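Local coordinates for E3 SUMO-protein ligase SIZ1 (Saccharomyces cerevisiae, PDB 3I2D) that acts as a SUMO E3 ligase, promoting attachment of SUMO to septins and PCNA through an SP-RING domain that engages the E2 enzyme Ubc9, at residues Lys264-Phe274 with Cys291-Asn302. Sequence-based numbering, arbitrary orientation.
With ZN (zinc ion), chain B.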
loop_
_atom_site.group_PDB
_atom_site.type_symbol
_atom_site.label_atom_id
_atom_site.label_comp_id
_atom_site.label_asym_id
_atom_site.label_seq_id
_atom_site.Cartn_x
_atom_site.Cartn_y
_atom_site.Cartn_z
ATOM N N LYS A 264 -13.195 -2.024 -10.805
ATOM C CA LYS A 264 -13.243 -3.307 -10.116
ATOM C C LYS A 264 -12.125 -4.126 -10.716
ATOM O O LYS A 264 -11.623 -3.779 -11.784
ATOM C CB LYS A 264 -14.591 -4.003 -10.359
ATOM C CG LYS A 264 -14.923 -4.256 -11.831
ATOM C CD LYS A 264 -16.413 -4.562 -12.014
ATOM C CE LYS A 264 -16.751 -4.781 -13.474
ATOM N NZ LYS A 264 -18.233 -4.850 -13.676
ATOM N N SER A 265 -11.724 -5.190 -10.027
ATOM C CA SER A 265 -10.677 -6.074 -10.528
ATOM C C SER A 265 -11.258 -6.764 -11.737
ATOM O O SER A 265 -12.472 -7.006 -11.803
ATOM C CB SER A 265 -10.313 -7.147 -9.488
ATOM O OG SER A 265 -9.256 -7.995 -9.939
ATOM N N ILE A 266 -10.409 -7.076 -12.704
ATOM C CA ILE A 266 -10.879 -7.778 -13.889
ATOM C C ILE A 266 -11.342 -9.170 -13.417
ATOM O O ILE A 266 -12.093 -9.872 -14.108
ATOM C CB ILE A 266 -9.753 -7.886 -14.918
ATOM C CG1 ILE A 266 -8.601 -8.715 -14.348
ATOM C CG2 ILE A 266 -9.279 -6.480 -15.293
ATOM C CD1 ILE A 266 -7.390 -8.775 -15.253
ATOM N N ASN A 267 -10.910 -9.535 -12.208
ATOM C CA ASN A 267 -11.277 -10.799 -11.590
ATOM C C ASN A 267 -12.609 -10.719 -10.842
ATOM O O ASN A 267 -13.080 -11.724 -10.300
ATOM C CB ASN A 267 -10.191 -11.249 -10.613
ATOM C CG ASN A 267 -8.877 -11.535 -11.303
ATOM O OD1 ASN A 267 -8.845 -11.790 -12.505
ATOM N ND2 ASN A 267 -7.783 -11.505 -10.546
ATOM N N CYS A 268 -13.221 -9.541 -10.802
ATOM C CA CYS A 268 -14.493 -9.406 -10.098
ATOM C C CYS A 268 -15.686 -9.902 -10.914
ATOM O O CYS A 268 -15.830 -9.590 -12.094
ATOM C CB CYS A 268 -14.722 -7.950 -9.648
ATOM S SG CYS A 268 -13.856 -7.437 -8.092
ATOM N N LYS A 269 -16.529 -10.702 -10.270
ATOM C CA LYS A 269 -17.723 -11.246 -10.902
ATOM C C LYS A 269 -18.939 -10.486 -10.406
ATOM O O LYS A 269 -19.664 -10.951 -9.529
ATOM C CB LYS A 269 -17.889 -12.729 -10.564
ATOM C CG LYS A 269 -17.048 -13.678 -11.398
ATOM C CD LYS A 269 -15.591 -13.724 -10.977
ATOM C CE LYS A 269 -14.794 -14.610 -11.940
ATOM N NZ LYS A 269 -15.423 -15.960 -12.126
ATOM N N HIS A 270 -19.141 -9.294 -10.947
ATOM C CA HIS A 270 -20.283 -8.484 -10.559
ATOM C C HIS A 270 -20.262 -7.168 -11.321
ATOM O O HIS A 270 -19.204 -6.675 -11.710
ATOM C CB HIS A 270 -20.321 -8.251 -9.026
ATOM C CG HIS A 270 -19.120 -7.547 -8.467
ATOM N ND1 HIS A 270 -18.891 -6.201 -8.646
ATOM C CD2 HIS A 270 -18.081 -8.008 -7.728
ATOM C CE1 HIS A 270 -17.763 -5.863 -8.045
ATOM N NE2 HIS A 270 -17.251 -6.941 -7.480
ATOM N N LEU A 271 -21.452 -6.631 -11.552
ATOM C CA LEU A 271 -21.627 -5.386 -12.273
ATOM C C LEU A 271 -21.219 -4.154 -11.474
ATOM O O LEU A 271 -20.570 -3.248 -12.008
ATOM C CB LEU A 271 -23.087 -5.259 -12.683
ATOM C CG LEU A 271 -23.391 -5.187 -14.173
ATOM C CD1 LEU A 271 -22.595 -6.232 -14.945
ATOM C CD2 LEU A 271 -24.883 -5.391 -14.349
ATOM N N GLN A 272 -21.602 -4.127 -10.197
ATOM C CA GLN A 272 -21.301 -3.001 -9.314
ATOM C C GLN A 272 -19.819 -2.660 -9.242
ATOM O O GLN A 272 -18.991 -3.504 -8.906
ATOM C CB GLN A 272 -21.835 -3.273 -7.895
ATOM C CG GLN A 272 -21.661 -2.113 -6.883
ATOM C CD GLN A 272 -22.161 -0.767 -7.417
ATOM O OE1 GLN A 272 -23.254 -0.678 -7.991
ATOM N NE2 GLN A 272 -21.368 0.286 -7.219
ATOM N N CYS A 273 -19.495 -1.414 -9.574
ATOM C CA CYS A 273 -18.122 -0.945 -9.512
ATOM C C CYS A 273 -18.020 -0.067 -8.285
ATOM O O CYS A 273 -18.986 0.084 -7.538
ATOM C CB CYS A 273 -17.767 -0.126 -10.751
ATOM S SG CYS A 273 -17.848 -1.055 -12.282
ATOM N N PHE A 274 -16.844 0.500 -8.066
ATOM C CA PHE A 274 -16.625 1.397 -6.936
ATOM C C PHE A 274 -15.642 2.442 -7.441
ATOM O O PHE A 274 -14.970 2.218 -8.443
ATOM C CB PHE A 274 -16.048 0.641 -5.739
ATOM C CG PHE A 274 -14.849 -0.164 -6.073
ATOM C CD1 PHE A 274 -14.975 -1.512 -6.385
ATOM C CD2 PHE A 274 -13.586 0.424 -6.093
ATOM C CE1 PHE A 274 -13.859 -2.273 -6.714
ATOM C CE2 PHE A 274 -12.469 -0.318 -6.418
ATOM C CZ PHE A 274 -12.602 -1.680 -6.731
ATOM N N CYS A 291 -11.989 -6.076 -2.430
ATOM C CA CYS A 291 -13.051 -5.383 -3.114
ATOM C C CYS A 291 -14.148 -5.017 -2.116
ATOM O O CYS A 291 -14.548 -5.850 -1.310
ATOM C CB CYS A 291 -13.603 -6.276 -4.233
ATOM S SG CYS A 291 -14.968 -5.567 -5.172
ATOM N N PRO A 292 -14.635 -3.757 -2.148
ATOM C CA PRO A 292 -15.693 -3.253 -1.259
ATOM C C PRO A 292 -17.038 -3.913 -1.529
ATOM O O PRO A 292 -17.923 -3.919 -0.672
ATOM C CB PRO A 292 -15.752 -1.760 -1.587
ATOM C CG PRO A 292 -14.402 -1.459 -2.164
ATOM C CD PRO A 292 -14.113 -2.668 -2.993
ATOM N N VAL A 293 -17.185 -4.459 -2.730
ATOM C CA VAL A 293 -18.426 -5.106 -3.137
ATOM C C VAL A 293 -18.490 -6.627 -2.842
ATOM O O VAL A 293 -19.418 -7.091 -2.174
ATOM C CB VAL A 293 -18.680 -4.853 -4.646
ATOM C CG1 VAL A 293 -20.024 -5.407 -5.053
ATOM C CG2 VAL A 293 -18.623 -3.373 -4.940
ATOM N N CYS A 294 -17.503 -7.382 -3.324
ATOM C CA CYS A 294 -17.446 -8.841 -3.145
ATOM C C CYS A 294 -16.378 -9.331 -2.155
ATOM O O CYS A 294 -16.187 -10.535 -1.978
ATOM C CB CYS A 294 -17.194 -9.511 -4.495
ATOM S SG CYS A 294 -15.564 -9.147 -5.206
ATOM N N GLN A 295 -15.671 -8.394 -1.538
ATOM C CA GLN A 295 -14.630 -8.698 -0.568
ATOM C C GLN A 295 -13.472 -9.565 -1.026
ATOM O O GLN A 295 -12.632 -9.911 -0.204
ATOM C CB GLN A 295 -15.225 -9.343 0.680
ATOM C CG GLN A 295 -16.178 -8.478 1.467
ATOM C CD GLN A 295 -17.490 -8.259 0.746
ATOM O OE1 GLN A 295 -18.095 -9.205 0.227
ATOM N NE2 GLN A 295 -17.950 -7.008 0.718
ATOM N N ILE A 296 -13.392 -9.930 -2.302
ATOM C CA ILE A 296 -12.262 -10.764 -2.725
ATOM C C ILE A 296 -10.949 -10.000 -2.676
ATOM O O ILE A 296 -10.932 -8.792 -2.486
ATOM C CB ILE A 296 -12.420 -11.330 -4.173
ATOM C CG1 ILE A 296 -12.004 -10.292 -5.215
ATOM C CG2 ILE A 296 -13.843 -11.753 -4.407
ATOM C CD1 ILE A 296 -11.887 -10.852 -6.631
ATOM N N ASP A 297 -9.846 -10.718 -2.845
ATOM C CA ASP A 297 -8.530 -10.095 -2.860
ATOM C C ASP A 297 -8.262 -9.558 -4.241
ATOM O O ASP A 297 -8.425 -10.275 -5.238
ATOM C CB ASP A 297 -7.442 -11.100 -2.524
ATOM C CG ASP A 297 -6.877 -10.882 -1.162
ATOM O OD1 ASP A 297 -7.661 -10.979 -0.187
ATOM O OD2 ASP A 297 -5.658 -10.602 -1.074
ATOM N N ILE A 298 -7.854 -8.296 -4.309
ATOM C CA ILE A 298 -7.561 -7.682 -5.592
ATOM C C ILE A 298 -6.208 -7.017 -5.525
ATOM O O ILE A 298 -5.792 -6.545 -4.464
ATOM C CB ILE A 298 -8.629 -6.631 -5.985
ATOM C CG1 ILE A 298 -8.549 -5.424 -5.076
ATOM C CG2 ILE A 298 -10.031 -7.214 -5.876
ATOM C CD1 ILE A 298 -9.676 -4.462 -5.363
ATOM N N ALA A 299 -5.510 -7.003 -6.655
ATOM C CA ALA A 299 -4.196 -6.382 -6.714
ATOM C C ALA A 299 -4.327 -5.133 -7.559
ATOM O O ALA A 299 -5.136 -5.100 -8.480
ATOM C CB ALA A 299 -3.194 -7.329 -7.333
ATOM N N LEU A 300 -3.531 -4.115 -7.244
ATOM C CA LEU A 300 -3.547 -2.844 -7.959
ATOM C C LEU A 300 -3.451 -3.024 -9.480
ATOM O O LEU A 300 -4.160 -2.361 -10.239
ATOM C CB LEU A 300 -2.398 -1.967 -7.444
ATOM C CG LEU A 300 -2.495 -0.441 -7.591
ATOM C CD1 LEU A 300 -2.163 -0.013 -9.002
ATOM C CD2 LEU A 300 -3.891 0.014 -7.225
ATOM N N GLU A 301 -2.584 -3.931 -9.920
ATOM C CA GLU A 301 -2.396 -4.189 -11.347
ATOM C C GLU A 301 -3.636 -4.710 -12.064
ATOM O O GLU A 301 -3.752 -4.574 -13.281
ATOM C CB GLU A 301 -1.243 -5.171 -11.568
ATOM C CG GLU A 301 -1.232 -6.356 -10.622
ATOM C CD GLU A 301 -0.354 -6.120 -9.394
ATOM O OE1 GLU A 301 -0.574 -5.116 -8.665
ATOM O OE2 GLU A 301 0.561 -6.948 -9.164
ATOM N N ASN A 302 -4.562 -5.301 -11.321
ATOM C CA ASN A 302 -5.782 -5.836 -11.920
ATOM C C ASN A 302 -6.954 -4.877 -11.860
ATOM O O ASN A 302 -8.060 -5.221 -12.276
ATOM C CB ASN A 302 -6.184 -7.123 -11.219
ATOM C CG ASN A 302 -5.212 -8.237 -11.473
ATOM O OD1 ASN A 302 -5.329 -9.317 -10.896
ATOM N ND2 ASN A 302 -4.246 -7.991 -12.345
HETATM ZN ZN ZN B . -15.366 -7.343 -6.610
HETATM O O HOH W 1 -7.228 -9.093 -8.472
#
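Three groups meet at C291 SG: the zinc ion at 2.3 Å and, from neighbouring directions, the backbone N atoms of V293 and C294 in weak hydrogen bonds, the latter almost straight at 175°. C294 SG completes the pair of ligands from 291-302, while 264-274 supplies C268 SG and H270 NE2, the latter 2.1 Å from the metal. With CG set between its backbone N and carbonyl carbon (chi1 60°), the H270 ring is carried toward 291-302, and its rotation about CB-CG presents NE2 to the zinc; both C291 SG and C294 SG lie at the edge of this ring. V293 covers one face of the imidazole, its CG1 centred above the ring at 3.8 Å from the centroid in a CH-pi contact, and its other methyl, CG2, meets Q272 CG.

Beside the metal, P292 CD sits over one face of the F274 ring, offset toward the rim and 3.9 Å from the centroid, whereas C291 SG approaches the same ring obliquely; F279 of helix 276-285 also meets this ring. Replacing F274 by an alanine would probably leave P292 CD and C291 SG without their aromatic neighbour and open a gap beside the zinc site.

At the far end, I266 N donates to N302 O over 3.0 Å, just beyond strand 262-265, which pairs antiparallel with 303-305. S265 CB packs on I298 CG2, and S265 OG shares a water with N302 OD1 and A299 N; the water donates to N302 OD1 at 3.1 Å.

One zinc, held by three cysteines and a histidine, thus joins the two segments in the SP-RING, the domain required for E3 activity. The backbone N-H groups directed at C291 SG would be expected to temper the negative charge of this thiolate ligand.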